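PDB 3A32: threonine--tRNA ligase catalytic subunit from Aeropyrum pernix, which probably joins threonine to tRNA(Thr) in two steps, by way of Thr-AMP formed from threonine and ATP, as a zinc-containing class II synthetase that lacks an editing domain of its own. Local coordinates for residues A337-A342 with A465-M470; G366-D369 with R373-V376; P113-L118 with F134-F139; E230-A235 with I281-N286; P50-L55 with G159-D164. All coordinates share one frame; numbering follows the deposited sequence.

Contact 1 (A337-A342 with A465-M470); sequences APIQFA and ADFSFM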
# COMPACT_ATOMS: atom_id res chain seq x y z
N ALA A 337 -4.86 15.05 -4.28
CA ALA A 337 -4.36 16.37 -3.95
C ALA A 337 -3.81 16.31 -2.52
O ALA A 337 -4.52 15.89 -1.59
CB ALA A 337 -5.51 17.42 -4.06
N PRO A 338 -2.56 16.78 -2.32
CA PRO A 338 -2.05 16.86 -0.93
C PRO A 338 -3.06 17.58 -0.00
O PRO A 338 -3.43 17.03 1.05
CB PRO A 338 -0.74 17.63 -1.10
CG PRO A 338 -0.27 17.27 -2.51
CD PRO A 338 -1.58 17.27 -3.31
N ILE A 339 -3.52 18.78 -0.38
CA ILE A 339 -4.57 19.48 0.38
C ILE A 339 -5.88 19.40 -0.40
O ILE A 339 -5.98 19.92 -1.52
CB ILE A 339 -4.19 20.98 0.68
CG1 ILE A 339 -2.87 21.04 1.48
CG2 ILE A 339 -5.34 21.70 1.41
CD1 ILE A 339 -2.28 22.49 1.68
N GLN A 340 -6.88 18.73 0.17
CA GLN A 340 -8.17 18.59 -0.48
C GLN A 340 -9.10 19.78 -0.30
O GLN A 340 -9.71 20.25 -1.27
CB GLN A 340 -8.83 17.28 -0.02
CG GLN A 340 -8.06 16.05 -0.59
CD GLN A 340 -8.65 14.75 -0.20
OE1 GLN A 340 -8.76 14.44 0.98
NE2 GLN A 340 -9.03 13.95 -1.20
N PHE A 341 -9.22 20.28 0.93
CA PHE A 341 -10.03 21.48 1.22
C PHE A 341 -9.12 22.45 1.89
O PHE A 341 -8.56 22.10 2.94
CB PHE A 341 -11.19 21.18 2.19
CG PHE A 341 -12.33 20.43 1.55
CD1 PHE A 341 -13.29 21.12 0.80
CD2 PHE A 341 -12.41 19.04 1.64
CE1 PHE A 341 -14.34 20.44 0.18
CE2 PHE A 341 -13.46 18.34 1.03
CZ PHE A 341 -14.44 19.03 0.31
N ALA A 342 -8.96 23.66 1.33
CA ALA A 342 -8.33 24.73 2.09
C ALA A 342 -9.47 25.60 2.63
O ALA A 342 -10.33 26.05 1.85
CB ALA A 342 -7.38 25.56 1.23
N ALA A 465 -5.54 14.35 6.82
CA ALA A 465 -4.38 15.02 7.37
C ALA A 465 -4.75 16.47 7.60
O ALA A 465 -5.53 17.04 6.83
CB ALA A 465 -3.15 14.91 6.41
N ASP A 466 -4.21 17.04 8.66
CA ASP A 466 -4.24 18.46 8.89
C ASP A 466 -2.95 19.07 8.36
O ASP A 466 -1.87 18.91 8.95
CB ASP A 466 -4.46 18.78 10.38
CG ASP A 466 -4.69 20.27 10.63
OD1 ASP A 466 -4.45 21.13 9.76
OD2 ASP A 466 -5.07 20.62 11.75
N PHE A 467 -3.05 19.76 7.21
CA PHE A 467 -1.88 20.40 6.62
C PHE A 467 -1.87 21.94 6.76
O PHE A 467 -1.19 22.64 5.97
CB PHE A 467 -1.78 20.01 5.14
CG PHE A 467 -1.31 18.60 4.90
CD1 PHE A 467 -0.41 17.96 5.78
CD2 PHE A 467 -1.71 17.92 3.73
CE1 PHE A 467 0.06 16.64 5.51
CE2 PHE A 467 -1.22 16.63 3.43
CZ PHE A 467 -0.33 15.99 4.35
N SER A 468 -2.56 22.44 7.79
CA SER A 468 -2.62 23.86 8.06
C SER A 468 -1.25 24.50 8.05
O SER A 468 -1.12 25.59 7.53
CB SER A 468 -3.30 24.18 9.39
OG SER A 468 -4.58 23.60 9.45
N PHE A 469 -0.22 23.81 8.57
CA PHE A 469 1.14 24.39 8.69
C PHE A 469 1.74 24.83 7.36
O PHE A 469 2.66 25.67 7.35
CB PHE A 469 2.10 23.41 9.40
CG PHE A 469 2.33 22.12 8.68
CD1 PHE A 469 3.36 22.00 7.71
CD2 PHE A 469 1.58 20.99 9.00
CE1 PHE A 469 3.61 20.77 7.07
CE2 PHE A 469 1.81 19.74 8.33
CZ PHE A 469 2.80 19.64 7.37
N MET A 470 1.20 24.27 6.26
CA MET A 470 1.66 24.53 4.89
C MET A 470 1.12 25.84 4.33
O MET A 470 1.62 26.31 3.31
CB MET A 470 1.20 23.41 3.95
CG MET A 470 1.79 22.03 4.23
SD MET A 470 1.36 20.84 2.90
CE MET A 470 2.22 19.39 3.55
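Ile-339 CG1 (chi1 -59°) and the ring of Phe-467 (chi1 -75°) are each set beside their own backbone N, anti to the carbonyl carbon; Ile-339 CG1 then lies 4.0 Å from Phe-467 CD2 and equally far from Phe-467 CB. The isoleucine comes obliquely to the ring, neither over a face nor at an edge. Pro-338 O, by contrast, sits at the ring edge near its plane, 3.3 Å from Phe-467 CE2. The faces are filled from within 465-470: Met-470 CE lies over one face, 3.7 Å above the plane of the Phe-467 ring, and Ala-465 CB covers the other, both offset toward the rim. Met-470, extended beyond CG, runs counter to Ile-339 and brings SD to 4.2 Å from Ile-339 CD1. In the sheet of the anticodon-binding domain, strand 373-380 separates strand 341-347 from edge strand 465-466, and this contact reaches across it just before the C terminus; Arg-373 and Ala-375 of that strand touch Phe-467 and Ile-339 respectively. With only the methyl of an alanine in place of the Phe-467 ring, Ile-339 CG1 and Met-470 CE would probably face a gap and the methionine be left to turn. Asp-466 OD1 accepts from Ser-468 N at 3.0 Å, an Asx turn that bends the chain after the strand. Tyr-69 and His-126 of the second subunit pack on Phe-467 and Met-470.

Contact 2 (G366-D369 with R373-V376); sequences GLLD and RVAV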
# COMPACT_ATOMS: atom_id res chain seq x y z
N GLY A 366 -14.84 18.99 11.03
CA GLY A 366 -15.84 18.09 10.48
C GLY A 366 -15.33 17.39 9.21
O GLY A 366 -15.56 16.18 9.02
N LEU A 367 -14.69 18.15 8.33
CA LEU A 367 -14.03 17.55 7.09
C LEU A 367 -12.92 16.55 7.43
O LEU A 367 -12.82 15.50 6.79
CB LEU A 367 -13.46 18.66 6.21
CG LEU A 367 -14.61 19.50 5.62
CD1 LEU A 367 -14.00 20.73 4.99
CD2 LEU A 367 -15.42 18.70 4.62
N LEU A 368 -12.10 16.86 8.44
CA LEU A 368 -11.10 15.91 8.95
C LEU A 368 -11.76 14.64 9.43
O LEU A 368 -11.30 13.59 9.11
CB LEU A 368 -10.24 16.51 10.06
CG LEU A 368 -9.17 17.53 9.61
CD1 LEU A 368 -8.79 18.49 10.74
CD2 LEU A 368 -7.94 16.79 9.10
N ASP A 369 -12.86 14.74 10.17
CA ASP A 369 -13.57 13.55 10.66
C ASP A 369 -14.19 12.71 9.52
O ASP A 369 -14.35 11.49 9.68
CB ASP A 369 -14.68 13.94 11.65
CG ASP A 369 -14.14 14.46 12.97
OD1 ASP A 369 -12.90 14.38 13.26
OD2 ASP A 369 -14.97 14.95 13.76
N ARG A 373 -8.32 15.62 3.57
CA ARG A 373 -7.08 16.39 3.85
C ARG A 373 -7.37 17.91 3.84
O ARG A 373 -7.75 18.48 2.80
CB ARG A 373 -5.96 15.98 2.90
CG ARG A 373 -5.44 14.51 3.18
CD ARG A 373 -4.29 14.10 2.30
NE ARG A 373 -4.60 14.12 0.87
CZ ARG A 373 -5.20 13.14 0.20
NH1 ARG A 373 -5.55 12.01 0.84
NH2 ARG A 373 -5.42 13.25 -1.11
N VAL A 374 -7.18 18.54 5.00
CA VAL A 374 -7.67 19.89 5.28
C VAL A 374 -6.49 20.82 5.70
O VAL A 374 -5.57 20.39 6.43
CB VAL A 374 -8.81 19.88 6.38
CG1 VAL A 374 -9.47 21.29 6.55
CG2 VAL A 374 -9.90 18.87 6.02
N ALA A 375 -6.48 22.05 5.19
CA ALA A 375 -5.60 23.09 5.70
C ALA A 375 -6.43 24.35 6.00
O ALA A 375 -7.21 24.79 5.14
CB ALA A 375 -4.49 23.37 4.69
N VAL A 376 -6.32 24.89 7.21
CA VAL A 376 -7.00 26.15 7.57
C VAL A 376 -5.99 27.26 7.43
O VAL A 376 -4.85 27.10 7.84
CB VAL A 376 -7.48 26.14 9.01
CG1 VAL A 376 -8.09 27.53 9.39
CG2 VAL A 376 -8.49 25.07 9.20
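Leu-367 and Leu-368, neighbours on the last turn of helix 353-369, both meet the branched side chain of Val-374, and the whole contact is apolar: no hydrogen bond passes between the segments. The CG2 methyl of Val-374 does nearly all the touching. Leu-367 CB comes to 3.6 Å from it, while Leu-368 reaches the same methyl with CG at 3.9 Å. Leu-368 CG also lies 4.0 Å from Val-374 CB, and the two side chains run obliquely past each other. Because Val-374 holds CG1 opposite its backbone N (chi1 -173°), CG2 is the branch turned into the angle between the two leucines, where it also lies 3.8 Å from Leu-368 N. This last approach is van der Waals contact with helix backbone. Around it Leu-367 continues onto Phe-341 and Phe-372, and Val-374 onto Ala-364 and Val-343, making one apolar layer between helix and sheet.

The polar bonding belongs to the strand and points elsewhere. Val-374 is paired through its backbone with Ala-465 and Phe-467. Arg-373, whose side chain sets out away from the helix, gives NH2 to the carbonyl oxygens of Thr-335 and Ala-337 and NH1 to Ile-463 O, so main-chain acceptors hold its guanidinium.

Only a short turn separates the helix from strand 373-380. The arrangement is the helix-to-second-strand half of a beta-alpha-beta unit, strand 341-347, helix 353-369 and parallel strand 373-380, in the alpha/beta anticodon-binding domain shared by threonyl-tRNA synthetase and its class IIa relatives.

Contact 3 (P113-L118 with F134-F139); sequences PYHILL and FKVFEF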
# COMPACT_ATOMS: atom_id res chain seq x y z
N PRO A 113 9.84 -12.39 -12.80
CA PRO A 113 10.20 -13.72 -12.31
C PRO A 113 9.44 -14.11 -11.04
O PRO A 113 9.04 -15.27 -10.91
CB PRO A 113 11.71 -13.61 -12.04
CG PRO A 113 12.20 -12.47 -12.96
CD PRO A 113 11.03 -11.52 -12.99
N TYR A 114 9.23 -13.15 -10.14
CA TYR A 114 8.41 -13.42 -8.93
C TYR A 114 6.97 -13.76 -9.32
O TYR A 114 6.43 -14.74 -8.84
CB TYR A 114 8.52 -12.31 -7.88
CG TYR A 114 9.69 -12.48 -6.86
CD1 TYR A 114 10.57 -11.43 -6.58
CD2 TYR A 114 9.86 -13.66 -6.15
CE1 TYR A 114 11.60 -11.56 -5.66
CE2 TYR A 114 10.89 -13.78 -5.20
CZ TYR A 114 11.75 -12.74 -4.97
OH TYR A 114 12.77 -12.89 -4.04
N HIS A 115 6.37 -12.98 -10.22
CA HIS A 115 4.97 -13.21 -10.67
C HIS A 115 4.82 -14.55 -11.35
O HIS A 115 3.79 -15.18 -11.19
CB HIS A 115 4.49 -12.09 -11.62
CG HIS A 115 4.30 -10.78 -10.92
ND1 HIS A 115 3.70 -9.68 -11.51
CD2 HIS A 115 4.60 -10.40 -9.65
CE1 HIS A 115 3.64 -8.70 -10.64
NE2 HIS A 115 4.17 -9.10 -9.50
N ILE A 116 5.86 -14.98 -12.09
CA ILE A 116 5.90 -16.33 -12.69
C ILE A 116 6.05 -17.45 -11.67
O ILE A 116 5.41 -18.47 -11.82
CB ILE A 116 6.98 -16.49 -13.77
CG1 ILE A 116 6.68 -15.55 -14.93
CG2 ILE A 116 7.06 -17.98 -14.28
CD1 ILE A 116 7.94 -15.25 -15.68
N LEU A 117 6.87 -17.27 -10.64
CA LEU A 117 6.92 -18.24 -9.57
C LEU A 117 5.54 -18.42 -8.90
O LEU A 117 5.16 -19.54 -8.51
CB LEU A 117 8.01 -17.87 -8.53
CG LEU A 117 9.52 -18.01 -8.87
CD1 LEU A 117 10.38 -17.60 -7.66
CD2 LEU A 117 9.95 -19.46 -9.32
N LEU A 118 4.80 -17.32 -8.73
CA LEU A 118 3.46 -17.38 -8.13
C LEU A 118 2.49 -18.13 -9.01
O LEU A 118 1.67 -18.86 -8.53
CB LEU A 118 2.89 -15.95 -7.85
CG LEU A 118 3.58 -15.12 -6.74
CD1 LEU A 118 2.90 -13.78 -6.46
CD2 LEU A 118 3.71 -15.93 -5.47
N PHE A 134 -4.51 -16.03 -16.82
CA PHE A 134 -4.06 -15.79 -15.45
C PHE A 134 -3.45 -14.40 -15.46
O PHE A 134 -2.52 -14.13 -16.23
CB PHE A 134 -3.05 -16.85 -15.07
CG PHE A 134 -2.33 -16.59 -13.79
CD1 PHE A 134 -2.81 -17.08 -12.60
CD2 PHE A 134 -1.10 -15.91 -13.79
CE1 PHE A 134 -2.12 -16.85 -11.40
CE2 PHE A 134 -0.41 -15.68 -12.61
CZ PHE A 134 -0.90 -16.16 -11.42
N LYS A 135 -4.02 -13.52 -14.63
CA LYS A 135 -3.64 -12.12 -14.60
C LYS A 135 -3.27 -11.77 -13.21
O LYS A 135 -4.06 -12.01 -12.29
CB LYS A 135 -4.80 -11.23 -15.08
CG LYS A 135 -5.45 -11.73 -16.39
CD LYS A 135 -6.42 -10.76 -17.03
CE LYS A 135 -7.23 -9.95 -16.00
NZ LYS A 135 -8.51 -9.39 -16.60
N VAL A 136 -2.06 -11.22 -13.05
CA VAL A 136 -1.50 -10.87 -11.74
C VAL A 136 -1.00 -9.38 -11.78
O VAL A 136 -0.22 -9.02 -12.68
CB VAL A 136 -0.40 -11.88 -11.33
CG1 VAL A 136 0.78 -11.95 -12.37
CG2 VAL A 136 0.12 -11.63 -9.98
N PHE A 137 -1.45 -8.56 -10.82
CA PHE A 137 -1.12 -7.14 -10.72
C PHE A 137 -0.28 -6.85 -9.47
O PHE A 137 -0.56 -7.39 -8.41
CB PHE A 137 -2.38 -6.26 -10.63
CG PHE A 137 -2.06 -4.81 -10.34
CD1 PHE A 137 -1.56 -3.98 -11.35
CD2 PHE A 137 -2.21 -4.28 -9.06
CE1 PHE A 137 -1.24 -2.69 -11.10
CE2 PHE A 137 -1.90 -2.95 -8.81
CZ PHE A 137 -1.40 -2.15 -9.82
N GLU A 138 0.70 -5.95 -9.57
CA GLU A 138 1.47 -5.52 -8.39
C GLU A 138 1.85 -4.06 -8.50
O GLU A 138 2.31 -3.65 -9.56
CB GLU A 138 2.74 -6.36 -8.15
CG GLU A 138 3.58 -5.84 -7.00
CD GLU A 138 4.69 -6.78 -6.55
OE1 GLU A 138 4.94 -7.85 -7.20
OE2 GLU A 138 5.36 -6.44 -5.55
N PHE A 139 1.58 -3.28 -7.43
CA PHE A 139 2.13 -1.93 -7.23
C PHE A 139 3.57 -2.19 -6.80
O PHE A 139 3.86 -2.38 -5.60
CB PHE A 139 1.33 -1.23 -6.12
CG PHE A 139 1.60 0.27 -5.98
CD1 PHE A 139 1.09 1.18 -6.89
CD2 PHE A 139 2.34 0.75 -4.90
CE1 PHE A 139 1.36 2.57 -6.76
CE2 PHE A 139 2.57 2.12 -4.73
CZ PHE A 139 2.08 3.03 -5.67
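The imidazole of His-115 has Val-136 CG2 over one face and the carboxylate of Glu-138 at its edge. The other methyl, Val-136 CG1, is the one nearest the base of the ring, 3.8 Å from His-115 ND1 and as far from His-115 CB. At the edge His-115 NE2 donates to Glu-138 OE1 over 2.7 Å (N-H...O 160°), the carboxylate receiving it on the anti lone pair, away from its other oxygen. The acceptor lies 8° out of the imidazole plane, and ring and carboxylate are nearly coplanar. Glu-138 CB, 3.4 Å from His-115 NE2, closes in beside the bond. A chi1 of -69° sets the His-115 ring anti to its own carbonyl carbon and toward the strand. In the class II catalytic core this strand, 134-143, is the first of the antiparallel motif 2 pair, and helix 112-126 runs against the face of the sheet. The other ring nitrogen, His-115 ND1, is hydrogen-bonded to ND1 of His-166, a zinc ligand, which makes His-115 second shell and Glu-138 third shell to the zinc. Loss of the His-115 imidazole to an alanine is likely to rob Glu-138 OE1 and His-166 ND1 of their shared partner, leaving His-166 less steadied on that side. Glu-138 OE1 is gripped a second time by Thr-73 OG1. Farther along, Phe-134 comes obliquely to the backbone of His-115, its CE2 4.5 Å from His-115 O, and meets Phe-119 edge-to-face.

Contact 4 (E230-A235 with I281-N286); sequences EALREA and IQFDFN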
# COMPACT_ATOMS: atom_id res chain seq x y z
N GLU A 230 -0.10 -10.31 -34.94
CA GLU A 230 -1.46 -10.32 -35.37
C GLU A 230 -2.45 -10.11 -34.21
O GLU A 230 -3.47 -9.47 -34.40
CB GLU A 230 -1.72 -11.57 -36.22
CG GLU A 230 -2.57 -12.55 -35.63
CD GLU A 230 -3.87 -12.61 -36.37
OE1 GLU A 230 -4.33 -13.75 -36.66
OE2 GLU A 230 -4.40 -11.50 -36.69
N ALA A 231 -2.14 -10.56 -32.99
CA ALA A 231 -3.02 -10.15 -31.85
C ALA A 231 -3.05 -8.61 -31.66
O ALA A 231 -4.13 -8.02 -31.46
CB ALA A 231 -2.65 -10.88 -30.56
N LEU A 232 -1.89 -7.97 -31.79
CA LEU A 232 -1.75 -6.52 -31.64
C LEU A 232 -2.40 -5.73 -32.74
O LEU A 232 -2.86 -4.60 -32.51
CB LEU A 232 -0.26 -6.13 -31.55
CG LEU A 232 0.51 -6.64 -30.34
CD1 LEU A 232 2.04 -6.42 -30.51
CD2 LEU A 232 -0.00 -5.99 -29.02
N ARG A 233 -2.41 -6.29 -33.96
CA ARG A 233 -3.02 -5.63 -35.10
C ARG A 233 -4.53 -5.63 -34.99
O ARG A 233 -5.16 -4.59 -35.19
CB ARG A 233 -2.56 -6.25 -36.43
CG ARG A 233 -1.16 -5.88 -36.80
CD ARG A 233 -0.79 -6.46 -38.14
NE ARG A 233 0.59 -6.15 -38.45
CZ ARG A 233 1.52 -7.06 -38.68
NH1 ARG A 233 1.20 -8.35 -38.68
NH2 ARG A 233 2.75 -6.69 -38.96
N GLU A 234 -5.12 -6.78 -34.67
CA GLU A 234 -6.56 -6.87 -34.47
C GLU A 234 -7.05 -6.00 -33.33
O GLU A 234 -8.04 -5.31 -33.47
CB GLU A 234 -7.01 -8.31 -34.23
CG GLU A 234 -6.84 -9.19 -35.44
CD GLU A 234 -7.85 -8.87 -36.61
OE1 GLU A 234 -8.70 -7.92 -36.49
OE2 GLU A 234 -7.77 -9.60 -37.64
N ALA A 235 -6.35 -6.07 -32.20
CA ALA A 235 -6.70 -5.25 -31.03
C ALA A 235 -6.65 -3.76 -31.36
O ALA A 235 -7.62 -3.03 -31.09
CB ALA A 235 -5.81 -5.60 -29.79
N ILE A 281 2.26 -2.74 -23.66
CA ILE A 281 1.90 -4.14 -23.66
C ILE A 281 3.01 -4.87 -24.40
O ILE A 281 3.16 -4.69 -25.61
CB ILE A 281 0.51 -4.45 -24.35
CG1 ILE A 281 -0.59 -3.62 -23.71
CG2 ILE A 281 0.16 -5.96 -24.28
CD1 ILE A 281 -1.88 -3.68 -24.46
N GLN A 282 3.73 -5.73 -23.67
CA GLN A 282 4.92 -6.42 -24.15
C GLN A 282 4.85 -7.97 -24.03
O GLN A 282 4.86 -8.53 -22.94
CB GLN A 282 6.13 -5.89 -23.36
CG GLN A 282 7.42 -6.64 -23.64
CD GLN A 282 8.05 -6.21 -24.95
OE1 GLN A 282 8.45 -5.05 -25.10
NE2 GLN A 282 8.16 -7.15 -25.91
N PHE A 283 4.74 -8.62 -25.18
CA PHE A 283 4.98 -10.05 -25.35
C PHE A 283 6.42 -10.51 -25.12
O PHE A 283 7.39 -9.77 -25.34
CB PHE A 283 4.60 -10.44 -26.78
CG PHE A 283 3.12 -10.38 -27.03
CD1 PHE A 283 2.35 -11.54 -27.01
CD2 PHE A 283 2.50 -9.15 -27.26
CE1 PHE A 283 0.96 -11.48 -27.21
CE2 PHE A 283 1.14 -9.07 -27.49
CZ PHE A 283 0.35 -10.23 -27.46
N ASP A 284 6.52 -11.76 -24.74
CA ASP A 284 7.74 -12.33 -24.27
C ASP A 284 7.75 -13.80 -24.67
O ASP A 284 6.85 -14.58 -24.30
CB ASP A 284 7.84 -12.14 -22.75
CG ASP A 284 9.25 -12.33 -22.24
OD1 ASP A 284 9.93 -13.28 -22.72
OD2 ASP A 284 9.66 -11.53 -21.34
N PHE A 285 8.75 -14.13 -25.50
CA PHE A 285 9.00 -15.49 -26.04
C PHE A 285 10.17 -16.13 -25.29
O PHE A 285 10.40 -17.34 -25.36
CB PHE A 285 9.29 -15.38 -27.55
CG PHE A 285 8.15 -14.76 -28.32
CD1 PHE A 285 6.80 -15.02 -27.94
CD2 PHE A 285 8.39 -13.93 -29.40
CE1 PHE A 285 5.76 -14.45 -28.62
CE2 PHE A 285 7.31 -13.37 -30.12
CZ PHE A 285 6.02 -13.61 -29.73
N ASN A 286 10.86 -15.30 -24.53
CA ASN A 286 11.95 -15.72 -23.70
C ASN A 286 11.49 -16.41 -22.41
O ASN A 286 11.91 -17.55 -22.15
CB ASN A 286 12.83 -14.50 -23.41
CG ASN A 286 14.05 -14.85 -22.55
OD1 ASN A 286 14.82 -15.76 -22.87
ND2 ASN A 286 14.26 -14.07 -21.48
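Leu-232 packs tightly against one corner of the Phe-283 ring, and nearly everything close in this contact happens at a single atom, Phe-283 CE2. Leu-232 CD2 lies 3.6 Å from it, at the ring edge and near the ring plane. Leu-232 CG follows at 3.8 Å and Leu-232 CD1 at 4.1 Å from the same Phe-283 CE2, so the isobutyl fork leans on this corner from one side of the ring plane, with CD2 nearest the plane. The two side chains run antiparallel, side by side, one coming from the helix, the other from the strand. With chi1 -69° Phe-283 swings its ring clear of its own carbonyl and toward the helix.

The neighbouring Ala-231 is looser: its CB comes obliquely to the ring and stops 4.4 Å from Phe-283 CZ. On the outer side of the helix Glu-230 and Arg-233 face solvent, and Arg-233 pairs with Glu-249. The inner side is closed by Val-174 and Val-178 of helix 174-191, which meet Ala-231 and Leu-232.

The residues flanking Phe-283 are polar. Gln-282 NE2 donates to Phe-283 O at 2.8 Å, almost straight at 173° and in the carbonyl plane. Asp-284 OD1 takes a weak capping bond from Asn-286 N before helix 287-290, while its OD2 holds NE2 of His-310, a zinc ligand. The contact is that of a helix laid over the largely antiparallel sheet of the class II synthetase core, with Asp-284 as a second-shell partner of zinc ligand His-310.

Contact 5 (P50-L55 with G159-D164); sequences PIRYAL and GFTQDD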
# COMPACT_ATOMS: atom_id res chain seq x y z
N PRO A 50 0.21 10.45 1.46
CA PRO A 50 -1.17 10.05 1.17
C PRO A 50 -1.42 9.77 -0.30
O PRO A 50 -2.18 8.84 -0.62
CB PRO A 50 -2.03 11.22 1.71
CG PRO A 50 -1.11 11.92 2.70
CD PRO A 50 0.25 11.79 2.10
N ILE A 51 -0.74 10.51 -1.18
CA ILE A 51 -0.79 10.21 -2.61
C ILE A 51 -0.30 8.78 -2.90
O ILE A 51 -0.92 8.07 -3.67
CB ILE A 51 0.06 11.23 -3.47
CG1 ILE A 51 -0.40 12.67 -3.31
CG2 ILE A 51 -0.02 10.90 -4.98
CD1 ILE A 51 0.34 13.56 -4.24
N ARG A 52 0.81 8.36 -2.30
CA ARG A 52 1.34 7.01 -2.51
C ARG A 52 0.43 5.90 -1.98
O ARG A 52 0.21 4.92 -2.67
CB ARG A 52 2.77 6.89 -1.97
CG ARG A 52 3.75 7.67 -2.94
CD ARG A 52 5.19 7.39 -2.59
NE ARG A 52 5.56 6.00 -2.86
CZ ARG A 52 5.92 5.54 -4.07
NH1 ARG A 52 5.96 6.35 -5.12
NH2 ARG A 52 6.26 4.27 -4.22
N TYR A 53 -0.13 6.06 -0.79
CA TYR A 53 -1.07 5.07 -0.29
C TYR A 53 -2.36 5.05 -1.12
O TYR A 53 -2.88 3.99 -1.38
CB TYR A 53 -1.39 5.27 1.18
CG TYR A 53 -0.24 4.93 2.09
CD1 TYR A 53 0.71 5.90 2.42
CD2 TYR A 53 -0.08 3.64 2.61
CE1 TYR A 53 1.81 5.61 3.24
CE2 TYR A 53 1.00 3.33 3.49
CZ TYR A 53 1.92 4.33 3.81
OH TYR A 53 2.97 4.10 4.63
N ALA A 54 -2.85 6.23 -1.53
CA ALA A 54 -4.11 6.33 -2.30
C ALA A 54 -3.96 5.63 -3.66
O ALA A 54 -4.83 4.90 -4.11
CB ALA A 54 -4.54 7.81 -2.48
N LEU A 55 -2.80 5.85 -4.28
CA LEU A 55 -2.44 5.29 -5.55
C LEU A 55 -2.39 3.74 -5.50
O LEU A 55 -3.07 3.05 -6.30
CB LEU A 55 -1.10 5.93 -5.93
CG LEU A 55 -0.83 6.64 -7.26
CD1 LEU A 55 -2.11 6.99 -8.07
CD2 LEU A 55 0.05 7.83 -7.04
N GLY A 159 15.25 4.11 -7.85
CA GLY A 159 14.19 3.28 -7.26
C GLY A 159 12.86 3.90 -7.61
O GLY A 159 12.69 5.11 -7.46
N PHE A 160 11.93 3.09 -8.11
CA PHE A 160 10.65 3.60 -8.54
C PHE A 160 9.55 2.54 -8.47
O PHE A 160 9.81 1.39 -8.16
CB PHE A 160 10.73 4.27 -9.97
CG PHE A 160 11.21 3.34 -11.07
CD1 PHE A 160 10.30 2.73 -11.94
CD2 PHE A 160 12.58 3.05 -11.22
CE1 PHE A 160 10.73 1.82 -12.95
CE2 PHE A 160 13.02 2.17 -12.24
CZ PHE A 160 12.09 1.54 -13.09
N THR A 161 8.34 2.94 -8.82
CA THR A 161 7.17 2.10 -8.71
C THR A 161 6.54 1.94 -10.09
O THR A 161 6.53 2.89 -10.86
CB THR A 161 6.23 2.70 -7.63
OG1 THR A 161 7.03 3.29 -6.56
CG2 THR A 161 5.30 1.60 -7.03
N GLN A 162 6.04 0.75 -10.40
CA GLN A 162 5.34 0.42 -11.66
C GLN A 162 3.96 -0.11 -11.27
O GLN A 162 3.85 -0.78 -10.26
CB GLN A 162 6.03 -0.74 -12.37
CG GLN A 162 7.41 -0.46 -12.89
CD GLN A 162 8.21 -1.70 -13.16
OE1 GLN A 162 8.15 -2.68 -12.43
NE2 GLN A 162 8.99 -1.66 -14.23
N ASP A 163 2.92 0.21 -12.06
CA ASP A 163 1.65 -0.51 -12.02
C ASP A 163 1.79 -1.74 -12.96
O ASP A 163 1.24 -1.80 -14.08
CB ASP A 163 0.47 0.41 -12.47
CG ASP A 163 0.69 1.07 -13.87
OD1 ASP A 163 1.86 1.41 -14.20
OD2 ASP A 163 -0.29 1.27 -14.63
N ASP A 164 2.50 -2.73 -12.46
CA ASP A 164 2.99 -3.84 -13.22
C ASP A 164 2.01 -5.01 -13.20
O ASP A 164 1.45 -5.32 -12.15
CB ASP A 164 4.32 -4.28 -12.57
CG ASP A 164 5.19 -5.12 -13.50
OD1 ASP A 164 5.01 -5.05 -14.74
OD2 ASP A 164 6.09 -5.83 -12.98
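Arg-52 on helix 48-65, the long motif 1 helix of class II synthetases, reaches Thr-161 on strand 159-170, the second strand of motif 2, and their single hydrogen bond ties these two elements of the catalytic core. Helix and strand backbones stay apart, Arg-52 CA and Thr-161 CA being 9.8 Å from each other, so the long side chain must bridge the distance. It does so with a bend at chi3 (67°) that turns the guanidinium to meet the threonine edge-on. The other nitrogens are also engaged: NH1 forms a salt bridge with Glu-318, at the start of the motif 3 helix 317-327, and NE forms another with Glu-72 of the second subunit, as suits the dimer-forming role of motif 1. Glu-318 also accepts from Thr-161 N, joining all three motifs in one buried polar cluster, where the arginine charge is probably offset by the two carboxylates. The Thr-161 methyl, CG2, stays beside the donor, 4.0 Å from Arg-52 NH2. Thr-161 OG1 is the acceptor, in the guanidinium plane and 2.7 Å from Arg-52 NH2, with a nearly straight N-H...O angle of 176°.

From the N terminus, contact 5 opens first at 50-55 and closes a loop of about a hundred residues at 159-164. Contact 3 opens and closes within that loop, and its strand 134-143 pairs directly with strand 159-170 of contact 5. Contact 4 follows in series, on the same catalytic sheet but nearer its other edge. After the catalytic core the chain enters the anticodon-binding domain, where contact 1 joins 337-342 to the C-terminal 465-470 and encloses the short loop of contact 2. No two loops cross. The domains meet where contact 5 touches the other group: Ile-51 packs on Pro-338 of contact 1, and Pro-50 on Arg-373 of contact 2.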